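Local coordinates for protein myosin-17 (Arabidopsis thaliana, PDB 7KFL) that probably moves organelles and vesicles along actin filaments as a plant class XI myosin, its globular tail serving as the cargo-binding domain, at residues A[216-219]-A[220-224]; A[240-243]-A[244-248]; A[285-289]-A[290-294]. One frame throughout, in Å; residues are numbered along the deposited sequence.

Overall arrangement
The three contacts are turns of neighbouring helices in the mainly helical cargo-binding tail. Contact 1 lies on helix 205-231 and contact 2 on the following helix 236-260; contact 3 spans the end of helix 267-287 and the short helix 289-292. Contact 2 is central, about 4 Å from the centre of the chain. Its own centre is about 14 Å from that of contact 1 and about 11 Å from that of contact 3; contacts 1 and 3 are also about 14 Å apart, centre to centre. Leu-222 joins contacts 1 and 2, its CD1 lying 3.7 Å from Phe-247 CE1. Between contacts 2 and 3, Arg-240 NH1 probably donates a hydrogen bond to Glu-290 O at 2.8 Å. Contacts 1 and 3 meet where Arg-219 packs on Glu-286.

Contact 1 of 3, residues A[216-219]-A[220-224]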
loop_
_atom_site.group_PDB
_atom_site.type_symbol
_atom_site.label_atom_id
_atom_site.label_comp_id
_atom_site.label_asym_id
_atom_site.label_seq_id
_atom_site.Cartn_x
_atom_site.Cartn_y
_atom_site.Cartn_z
ATOM N N GLN A 216 -14.118 -4.227 12.797
ATOM C CA GLN A 216 -15.151 -3.816 11.810
ATOM C C GLN A 216 -14.891 -2.373 11.357
ATOM O O GLN A 216 -15.099 -2.094 10.161
ATOM C CB GLN A 216 -16.548 -4.012 12.402
ATOM C CG GLN A 216 -16.903 -5.479 12.612
ATOM C CD GLN A 216 -18.181 -5.696 13.386
ATOM O OE1 GLN A 216 -18.939 -4.769 13.668
ATOM N NE2 GLN A 216 -18.430 -6.947 13.738
ATOM N N SER A 217 -14.442 -1.494 12.260
ATOM C CA SER A 217 -14.075 -0.084 11.949
ATOM C C SER A 217 -12.944 -0.051 10.911
ATOM O O SER A 217 -13.005 0.793 9.991
ATOM C CB SER A 217 -13.687 0.677 13.192
ATOM O OG SER A 217 -14.719 0.622 14.161
ATOM N N ILE A 218 -11.949 -0.931 11.065
ATOM C CA ILE A 218 -10.774 -1.058 10.151
ATOM C C ILE A 218 -11.270 -1.513 8.773
ATOM O O ILE A 218 -10.863 -0.894 7.767
ATOM C CB ILE A 218 -9.711 -2.006 10.749
ATOM C CG1 ILE A 218 -8.991 -1.350 11.931
ATOM C CG2 ILE A 218 -8.727 -2.479 9.687
ATOM C CD1 ILE A 218 -8.156 -2.299 12.760
ATOM N N ARG A 219 -12.120 -2.544 8.740
ATOM C CA ARG A 219 -12.713 -3.121 7.502
ATOM C C ARG A 219 -13.442 -2.028 6.703
ATOM O O ARG A 219 -13.363 -2.060 5.459
ATOM C CB ARG A 219 -13.671 -4.263 7.857
ATOM C CG ARG A 219 -14.107 -5.094 6.661
ATOM C CD ARG A 219 -15.108 -6.167 7.044
ATOM N NE ARG A 219 -15.722 -6.769 5.869
ATOM C CZ ARG A 219 -16.467 -7.870 5.872
ATOM N NH1 ARG A 219 -16.705 -8.522 6.999
ATOM N NH2 ARG A 219 -16.968 -8.321 4.737
ATOM N N LYS A 220 -14.126 -1.106 7.390
ATOM C CA LYS A 220 -14.862 0.031 6.770
ATOM C C LYS A 220 -13.864 0.979 6.097
ATOM O O LYS A 220 -14.087 1.333 4.919
ATOM C CB LYS A 220 -15.711 0.775 7.807
ATOM C CG LYS A 220 -17.089 0.174 8.057
ATOM C CD LYS A 220 -17.948 0.979 9.010
ATOM C CE LYS A 220 -17.472 0.904 10.446
ATOM N NZ LYS A 220 -18.495 1.414 11.389
ATOM N N SER A 221 -12.810 1.370 6.820
ATOM C CA SER A 221 -11.727 2.265 6.331
ATOM C C SER A 221 -11.044 1.640 5.108
ATOM O O SER A 221 -10.789 2.379 4.148
ATOM C CB SER A 221 -10.738 2.584 7.424
ATOM O OG SER A 221 -11.334 3.400 8.424
ATOM N N LEU A 222 -10.777 0.331 5.132
ATOM C CA LEU A 222 -10.189 -0.399 3.975
ATOM C C LEU A 222 -11.106 -0.233 2.758
ATOM O O LEU A 222 -10.588 0.107 1.683
ATOM C CB LEU A 222 -10.000 -1.882 4.322
ATOM C CG LEU A 222 -8.938 -2.206 5.373
ATOM C CD1 LEU A 222 -8.861 -3.706 5.610
ATOM C CD2 LEU A 222 -7.572 -1.672 4.970
ATOM N N ASN A 223 -12.416 -0.444 2.939
ATOM C CA ASN A 223 -13.445 -0.416 1.861
ATOM C C ASN A 223 -13.597 1.008 1.309
ATOM O O ASN A 223 -13.767 1.140 0.083
ATOM C CB ASN A 223 -14.797 -0.961 2.339
ATOM C CG ASN A 223 -14.926 -2.464 2.211
ATOM O OD1 ASN A 223 -14.254 -3.088 1.393
ATOM N ND2 ASN A 223 -15.804 -3.059 3.002
ATOM N N SER A 224 -13.556 2.030 2.172
ATOM C CA SER A 224 -13.617 3.464 1.779
ATOM C C SER A 224 -12.551 3.746 0.715
ATOM O O SER A 224 -12.911 4.231 -0.378
ATOM C CB SER A 224 -13.439 4.372 2.962
ATOM O OG SER A 224 -14.391 4.078 3.970
HETATM O O HOH W 1 -15.978 -6.175 2.836
#
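Lys-220 gives its backbone N to Gln-216 O at 3.1 Å, and its side chain turns back over the same turn: a bend at chi3 (-71°) leaves CE 3.8 Å from Gln-216 O. Next comes Ser-221, whose N bonds to Ser-217 O; its hydroxyl is used elsewhere, by Glu-177 on helix 150-186, just as the Ser-217 hydroxyl goes back to Ala-213 O. Leu-222 faces the interior. Its N reaches Ile-218 O at 2.9 Å, its CG passes 3.3 Å from that same oxygen, and its CD1 meets Ile-218 CG2 at 4.3 Å, so the two branched side chains follow each other along the buried side, with Leu-181 and Leu-182 against the isoleucine. At Asn-223 the N bonds to Arg-219 O, while the side chains meet through water. Arg-219 runs out extended, and its NH2 donates at 3.0 Å to a water lying in the guanidinium plane; Asn-223 ND2 donates to that water too, at 3.1 Å. Last, Ser-224 OG curls back to Lys-220 O, which also accepts from Ser-224 N. This is the i to i+4 pattern of an amphipathic alpha-helix, one apolar side set into the helical bundle of the myosin globular tail.

Contact 2 of 3, residues A[240-243]-A[244-248]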
loop_
_atom_site.group_PDB
_atom_site.type_symbol
_atom_site.label_atom_id
_atom_site.label_comp_id
_atom_site.label_asym_id
_atom_site.label_seq_id
_atom_site.Cartn_x
_atom_site.Cartn_y
_atom_site.Cartn_z
ATOM N N ARG A 240 -3.586 -3.286 -5.619
ATOM C CA ARG A 240 -3.037 -4.548 -5.047
ATOM C C ARG A 240 -1.814 -4.235 -4.176
ATOM O O ARG A 240 -1.708 -4.829 -3.084
ATOM C CB ARG A 240 -2.648 -5.543 -6.145
ATOM C CG ARG A 240 -3.829 -6.244 -6.799
ATOM C CD ARG A 240 -3.441 -7.541 -7.484
ATOM N NE ARG A 240 -2.733 -7.327 -8.741
ATOM C CZ ARG A 240 -3.299 -6.978 -9.896
ATOM N NH1 ARG A 240 -4.605 -6.781 -9.979
ATOM N NH2 ARG A 240 -2.548 -6.812 -10.971
ATOM N N LYS A 241 -0.923 -3.351 -4.642
ATOM C CA LYS A 241 0.304 -2.945 -3.903
ATOM C C LYS A 241 -0.101 -2.266 -2.592
ATOM O O LYS A 241 0.354 -2.734 -1.534
ATOM C CB LYS A 241 1.186 -1.999 -4.725
ATOM C CG LYS A 241 1.708 -2.545 -6.049
ATOM C CD LYS A 241 2.102 -4.007 -6.032
ATOM C CE LYS A 241 2.695 -4.454 -7.351
ATOM N NZ LYS A 241 3.292 -5.808 -7.270
ATOM N N VAL A 242 -0.945 -1.230 -2.666
ATOM C CA VAL A 242 -1.341 -0.374 -1.506
ATOM C C VAL A 242 -1.779 -1.282 -0.352
ATOM O O VAL A 242 -1.197 -1.172 0.744
ATOM C CB VAL A 242 -2.456 0.632 -1.864
ATOM C CG1 VAL A 242 -2.893 1.444 -0.653
ATOM C CG2 VAL A 242 -2.049 1.570 -2.987
ATOM N N PHE A 243 -2.759 -2.154 -0.598
ATOM C CA PHE A 243 -3.422 -2.978 0.449
ATOM C C PHE A 243 -2.447 -4.043 0.968
ATOM O O PHE A 243 -2.454 -4.286 2.193
ATOM C CB PHE A 243 -4.748 -3.543 -0.069
ATOM C CG PHE A 243 -5.845 -2.510 -0.129
ATOM C CD1 PHE A 243 -6.321 -1.923 1.035
ATOM C CD2 PHE A 243 -6.385 -2.106 -1.340
ATOM C CE1 PHE A 243 -7.316 -0.960 0.990
ATOM C CE2 PHE A 243 -7.383 -1.145 -1.382
ATOM C CZ PHE A 243 -7.847 -0.575 -0.217
ATOM N N THR A 244 -1.622 -4.625 0.088
ATOM C CA THR A 244 -0.549 -5.591 0.456
ATOM C C THR A 244 0.425 -4.908 1.425
ATOM O O THR A 244 0.774 -5.532 2.438
ATOM C CB THR A 244 0.173 -6.145 -0.778
ATOM O OG1 THR A 244 -0.798 -6.760 -1.625
ATOM C CG2 THR A 244 1.243 -7.156 -0.431
ATOM N N GLN A 245 0.825 -3.668 1.130
ATOM C CA GLN A 245 1.737 -2.857 1.986
ATOM C C GLN A 245 1.026 -2.465 3.290
ATOM O O GLN A 245 1.720 -2.326 4.313
ATOM C CB GLN A 245 2.237 -1.622 1.230
ATOM C CG GLN A 245 3.234 -1.953 0.127
ATOM C CD GLN A 245 4.118 -0.785 -0.242
ATOM O OE1 GLN A 245 3.705 0.374 -0.199
ATOM N NE2 GLN A 245 5.350 -1.084 -0.621
ATOM N N ILE A 246 -0.299 -2.291 3.261
ATOM C CA ILE A 246 -1.118 -1.888 4.446
ATOM C C ILE A 246 -1.314 -3.097 5.371
ATOM O O ILE A 246 -1.260 -2.906 6.600
ATOM C CB ILE A 246 -2.455 -1.265 3.999
ATOM C CG1 ILE A 246 -2.245 0.122 3.388
ATOM C CG2 ILE A 246 -3.457 -1.224 5.145
ATOM C CD1 ILE A 246 -1.998 1.214 4.407
ATOM N N PHE A 247 -1.556 -4.287 4.812
ATOM C CA PHE A 247 -1.717 -5.547 5.587
ATOM C C PHE A 247 -0.371 -5.916 6.223
ATOM O O PHE A 247 -0.369 -6.428 7.363
ATOM C CB PHE A 247 -2.305 -6.664 4.719
ATOM C CG PHE A 247 -3.812 -6.736 4.756
ATOM C CD1 PHE A 247 -4.584 -5.656 4.355
ATOM C CD2 PHE A 247 -4.462 -7.880 5.197
ATOM C CE1 PHE A 247 -5.969 -5.720 4.390
ATOM C CE2 PHE A 247 -5.847 -7.943 5.231
ATOM C CZ PHE A 247 -6.599 -6.863 4.829
ATOM N N SER A 248 0.731 -5.643 5.517
ATOM C CA SER A 248 2.119 -5.666 6.055
ATOM C C SER A 248 2.173 -4.859 7.360
ATOM O O SER A 248 2.633 -5.410 8.375
ATOM C CB SER A 248 3.110 -5.152 5.037
ATOM O OG SER A 248 4.137 -4.390 5.654
#
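With chi1 at -57°, Thr-244 holds OG1 beside its own backbone N and anti to the carbonyl carbon, which swings the hydroxyl back onto Arg-240 O, 2.6 Å away. Thr-244 N also donates to that oxygen, at 3.2 Å, so one residue grips it twice; the two donors come in from opposite faces of the carbonyl plane, each tilted out of it. Ile-246 takes the same turn about its first torsion (chi1 -72°), and its CG1 comes 3.1 Å from Val-242 O, a van der Waals approach and not a bond. The hydroxyl-to-carbonyl bond one turn back is a familiar feature of serine and threonine inside alpha-helices, and here, on helix 236-260 in the DIL region of the tail, it spends the OG1 proton on the backbone. The ordinary helical bonds run alongside: Gln-245 N to Lys-241 O, Ile-246 N to Val-242 O and Phe-247 N to Phe-243 O, the last at 2.8 Å. Hydrophobic packing follows the same spacing. Val-242 CG1 and Ile-246 CG1 meet at 4.3 Å, and beyond them Tyr-167 packs on the valine and Ile-178 on the isoleucine. Phe-247 CD1 comes within 3.3 Å of Phe-243 O, the ring approached obliquely by that oxygen; both phenylalanine rings go on to meet Trp-283 of helix 267-287. The buried amide of Gln-245 is held at both ends: OE1 accepts from Arg-171, and NE2 donates to Ser-383 O in the C-terminal segment, where Pro-385 also touches Gln-245.

Contact 3 of 3, residues A[285-289]-A[290-294]; sequences IEATD and EYAGS
Thr-288 O draws in two backbone donors from the turn that follows it. Ala-292 N lies 2.8 Å from it, in the carbonyl plane, and Tyr-291 N lies 3.2 Å from it, well above that plane. A third backbone bond, Gly-293 N to Asp-289 O at 2.9 Å, closes the turn, again with the donor above the plane of the carbonyl. Thr-288 is both the residue where helix 267-287 gives way, at phi 77°, and the N-cap position of the short helix 289-292. Gly-293 ends that second helix with phi at 66°, a value a residue without a side chain takes up with little strain.

Apolar contacts are few and small. Ala-287 CB and Ala-292 CB meet at 4.2 Å, one from each helix, bringing the two pieces together on the buried side, where Leu-226 packs on Ala-287.

Around the side chains, the Thr-288 hydroxyl stands at the edge of the Tyr-291 ring, near its plane, with OG1 4.2 Å from CD2. Thr-288 and Glu-290 lie side by side and point the same way, OG1 being 3.8 Å from Glu-290 CB. The tyrosine ring itself packs on Pro-236 and Val-239 and takes a cation-pi contact from Lys-230.

Charge comes last. Asp-289 OD1 is 3.3 Å from Gly-293 O, an approach of two acceptors that makes no bond. Backbone bonds hold the short helix, while the break between the helices lies at Thr-288, with the alanine pair joining its two sides; Asp-289 and Glu-290, acidic residues at the start of a one-turn helix, would at most add a modest favourable interaction with its N-terminal NH groups.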
loop_
_atom_site.group_PDB
_atom_site.type_symbol
_atom_site.label_atom_id
_atom_site.label_comp_id
_atom_site.label_asym_id
_atom_site.label_seq_id
_atom_site.Cartn_x
_atom_site.Cartn_y
_atom_site.Cartn_z
ATOM N N ILE A 285 -11.672 -11.467 0.644
ATOM C CA ILE A 285 -12.557 -12.311 -0.215
ATOM C C ILE A 285 -13.514 -11.393 -0.987
ATOM O O ILE A 285 -13.666 -11.599 -2.211
ATOM C CB ILE A 285 -13.304 -13.364 0.631
ATOM C CG1 ILE A 285 -12.330 -14.325 1.321
ATOM C CG2 ILE A 285 -14.326 -14.119 -0.208
ATOM C CD1 ILE A 285 -12.905 -15.018 2.535
ATOM N N GLU A 286 -14.128 -10.426 -0.294
ATOM C CA GLU A 286 -15.089 -9.445 -0.870
ATOM C C GLU A 286 -14.365 -8.575 -1.906
ATOM O O GLU A 286 -14.896 -8.433 -3.024
ATOM C CB GLU A 286 -15.712 -8.580 0.231
ATOM C CG GLU A 286 -16.723 -9.319 1.094
ATOM C CD GLU A 286 -18.090 -9.553 0.467
ATOM O OE1 GLU A 286 -18.441 -8.825 -0.487
ATOM O OE2 GLU A 286 -18.809 -10.459 0.939
ATOM N N ALA A 287 -13.203 -8.023 -1.540
ATOM C CA ALA A 287 -12.338 -7.183 -2.406
ATOM C C ALA A 287 -11.885 -7.983 -3.634
ATOM O O ALA A 287 -11.768 -7.376 -4.712
ATOM C CB ALA A 287 -11.154 -6.674 -1.620
ATOM N N THR A 288 -11.652 -9.292 -3.461
ATOM C CA THR A 288 -11.156 -10.261 -4.480
ATOM C C THR A 288 -9.649 -10.061 -4.676
ATOM O O THR A 288 -9.148 -8.974 -4.336
ATOM C CB THR A 288 -11.911 -10.171 -5.816
ATOM O OG1 THR A 288 -11.550 -8.969 -6.498
ATOM C CG2 THR A 288 -13.414 -10.231 -5.656
ATOM N N ASP A 289 -8.968 -11.074 -5.223
ATOM C CA ASP A 289 -7.491 -11.097 -5.417
ATOM C C ASP A 289 -7.066 -9.972 -6.371
ATOM O O ASP A 289 -5.902 -9.547 -6.278
ATOM C CB ASP A 289 -7.019 -12.465 -5.921
ATOM C CG ASP A 289 -7.115 -13.571 -4.881
ATOM O OD1 ASP A 289 -6.480 -13.434 -3.814
ATOM O OD2 ASP A 289 -7.829 -14.561 -5.142
ATOM N N GLU A 290 -7.969 -9.511 -7.244
ATOM C CA GLU A 290 -7.715 -8.423 -8.231
ATOM C C GLU A 290 -7.354 -7.117 -7.507
ATOM O O GLU A 290 -6.533 -6.362 -8.057
ATOM C CB GLU A 290 -8.929 -8.213 -9.143
ATOM C CG GLU A 290 -8.802 -6.997 -10.047
ATOM C CD GLU A 290 -9.677 -7.007 -11.286
ATOM O OE1 GLU A 290 -9.447 -7.867 -12.163
ATOM O OE2 GLU A 290 -10.582 -6.150 -11.381
ATOM N N TYR A 291 -7.959 -6.850 -6.345
ATOM C CA TYR A 291 -7.790 -5.585 -5.577
ATOM C C TYR A 291 -7.099 -5.836 -4.229
ATOM O O TYR A 291 -6.516 -4.875 -3.695
ATOM C CB TYR A 291 -9.145 -4.897 -5.389
ATOM C CG TYR A 291 -9.710 -4.300 -6.652
ATOM C CD1 TYR A 291 -9.364 -3.020 -7.051
ATOM C CD2 TYR A 291 -10.582 -5.016 -7.457
ATOM C CE1 TYR A 291 -9.875 -2.462 -8.213
ATOM C CE2 TYR A 291 -11.102 -4.473 -8.621
ATOM C CZ TYR A 291 -10.748 -3.190 -9.001
ATOM O OH TYR A 291 -11.255 -2.647 -10.146
ATOM N N ALA A 292 -7.166 -7.063 -3.698
ATOM C CA ALA A 292 -6.545 -7.469 -2.414
ATOM C C ALA A 292 -5.115 -7.970 -2.649
ATOM O O ALA A 292 -4.274 -7.782 -1.749
ATOM C CB ALA A 292 -7.386 -8.526 -1.743
ATOM N N GLY A 293 -4.857 -8.595 -3.803
ATOM C CA GLY A 293 -3.549 -9.180 -4.156
ATOM C C GLY A 293 -3.210 -10.348 -3.249
ATOM O O GLY A 293 -3.954 -11.349 -3.280
ATOM N N SER A 294 -2.135 -10.220 -2.462
ATOM C CA SER A 294 -1.683 -11.213 -1.451
ATOM C C SER A 294 -1.686 -10.566 -0.059
ATOM O O SER A 294 -0.817 -10.918 0.763
ATOM C CB SER A 294 -0.326 -11.765 -1.812
ATOM O OG SER A 294 0.655 -10.739 -1.817
#